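Side-chain contact in UspA domain-containing protein (Pyrococcus horikoshii, PDB 2DUM), which is of unknown function but belongs to the universal stress protein A family and probably serves in a cellular stress response: residues A[111-115]-A[116-120]. Residues are numbered along the deposited sequence; the frame is centred on the assembly and turned at random.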
loop_
_atom_site.group_PDB
_atom_site.type_symbol
_atom_site.label_atom_id
_atom_site.label_comp_id
_atom_site.label_asym_id
_atom_site.label_seq_id
_atom_site.Cartn_x
_atom_site.Cartn_y
_atom_site.Cartn_z
ATOM N N LYS A 111 -9.010 -13.696 4.066
ATOM C CA LYS A 111 -10.083 -14.213 4.907
ATOM C C LYS A 111 -9.989 -13.524 6.236
ATOM O O LYS A 111 -10.941 -12.904 6.663
ATOM C CB LYS A 111 -10.095 -15.768 4.998
ATOM C CG LYS A 111 -11.260 -16.403 4.184
ATOM C CD LYS A 111 -10.922 -17.652 3.396
ATOM C CE LYS A 111 -10.748 -18.808 4.347
ATOM N NZ LYS A 111 -10.142 -19.997 3.639
ATOM N N VAL A 112 -8.825 -13.573 6.847
ATOM C CA VAL A 112 -8.614 -12.976 8.153
ATOM C C VAL A 112 -8.681 -11.447 8.110
ATOM O O VAL A 112 -9.146 -10.837 9.047
ATOM C CB VAL A 112 -7.226 -13.347 8.699
ATOM C CG1 VAL A 112 -6.805 -12.407 9.827
ATOM C CG2 VAL A 112 -7.144 -14.845 9.146
ATOM N N ALA A 113 -8.210 -10.806 7.047
ATOM C CA ALA A 113 -8.360 -9.381 6.990
ATOM C C ALA A 113 -9.799 -9.117 7.267
ATOM O O ALA A 113 -10.115 -8.486 8.268
ATOM C CB ALA A 113 -7.993 -8.875 5.663
ATOM N N GLU A 114 -10.666 -9.665 6.424
ATOM C CA GLU A 114 -12.060 -9.218 6.410
ATOM C C GLU A 114 -12.804 -9.478 7.685
ATOM O O GLU A 114 -13.700 -8.697 8.061
ATOM C CB GLU A 114 -12.868 -9.782 5.234
ATOM C CG GLU A 114 -14.050 -8.861 4.870
ATOM C CD GLU A 114 -13.597 -7.651 3.997
ATOM O OE1 GLU A 114 -12.673 -7.825 3.120
ATOM O OE2 GLU A 114 -14.159 -6.513 4.180
ATOM N N GLU A 115 -12.427 -10.587 8.301
ATOM C CA GLU A 115 -13.066 -11.085 9.493
ATOM C C GLU A 115 -12.706 -10.361 10.790
ATOM O O GLU A 115 -13.485 -10.440 11.741
ATOM C CB GLU A 115 -12.673 -12.542 9.772
ATOM C CG GLU A 115 -13.017 -13.640 8.799
ATOM C CD GLU A 115 -12.200 -14.896 9.128
ATOM O OE1 GLU A 115 -12.307 -15.901 8.389
ATOM O OE2 GLU A 115 -11.420 -14.892 10.130
ATOM N N GLU A 116 -11.513 -9.781 10.921
ATOM C CA GLU A 116 -11.270 -8.965 12.075
ATOM C C GLU A 116 -11.469 -7.502 11.863
ATOM O O GLU A 116 -10.940 -6.697 12.656
ATOM C CB GLU A 116 -9.874 -9.125 12.580
ATOM C CG GLU A 116 -9.897 -9.854 13.852
ATOM C CD GLU A 116 -10.235 -11.218 13.513
ATOM O OE1 GLU A 116 -9.980 -11.482 12.302
ATOM O OE2 GLU A 116 -10.768 -11.954 14.397
ATOM N N ASN A 117 -12.223 -7.167 10.824
ATOM C CA ASN A 117 -12.413 -5.831 10.427
ATOM C C ASN A 117 -11.181 -4.982 10.780
ATOM O O ASN A 117 -11.174 -4.167 11.726
ATOM C CB ASN A 117 -13.686 -5.288 11.001
ATOM C CG ASN A 117 -14.082 -4.024 10.306
ATOM O OD1 ASN A 117 -14.646 -3.104 10.910
ATOM N ND2 ASN A 117 -13.707 -3.918 9.022
ATOM N N VAL A 118 -10.100 -5.238 10.039
ATOM C CA VAL A 118 -8.816 -4.563 10.227
ATOM C C VAL A 118 -8.803 -3.271 9.420
ATOM O O VAL A 118 -9.530 -3.167 8.436
ATOM C CB VAL A 118 -7.617 -5.451 9.807
ATOM C CG1 VAL A 118 -7.764 -6.767 10.313
ATOM C CG2 VAL A 118 -7.389 -5.489 8.284
ATOM N N SER A 119 -7.942 -2.319 9.824
ATOM C CA SER A 119 -7.876 -0.988 9.213
ATOM C C SER A 119 -7.094 -1.019 7.948
ATOM O O SER A 119 -7.462 -0.310 7.040
ATOM C CB SER A 119 -7.246 0.041 10.149
ATOM O OG SER A 119 -6.038 -0.484 10.621
ATOM N N LEU A 120 -6.052 -1.838 7.921
ATOM C CA LEU A 120 -5.058 -1.872 6.910
ATOM C C LEU A 120 -4.538 -3.267 6.830
ATOM O O LEU A 120 -4.541 -3.987 7.834
ATOM C CB LEU A 120 -3.874 -1.035 7.325
ATOM C CG LEU A 120 -2.786 -0.869 6.271
ATOM C CD1 LEU A 120 -3.314 -0.539 4.889
ATOM C CD2 LEU A 120 -1.904 0.274 6.587
#
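The carboxylate of Glu-116 carries the C=O of Glu-115 over one face, with CD 3.8 Å from Glu-115 O, while CG1 of Val-112 approaches OE1 obliquely from the other side at 4.1 Å. Beyond OE1, close to the carboxylate plane, lies Val-112 O at 3.4 Å, two acceptors that make no hydrogen bond; a bend at chi2 (72°) folds the chain back to this place. That carbonyl instead takes the backbone N of Glu-116 at 3.2 Å with an N-H...O angle of 161°; Ala-113 O receives the same N-H weakly, and Asn-117 N reaches Glu-114 O in a further weak bond. Here helix 105-115 ends and the chain turns, Asn-117 having positive phi, into strand 120-124, completing the beta-alpha-beta crossover from edge strand 95-103 over two strands of the parallel sheet. Glu-115 OE2 lies 4.3 Å from Glu-116 OE1, a like-charge pair whose repulsion is probably eased by the salt bridge of Glu-115 to Arg-101. With an alanine at Glu-116, the Glu-115 carbonyl would probably lose its cover and contacts to Arg-97 and Lys-7 would weaken. Past the turn, Val-118 CG1 lies 3.6 Å from Ala-113 O, and CG2 meets Ala-113 CB at 4.3 Å.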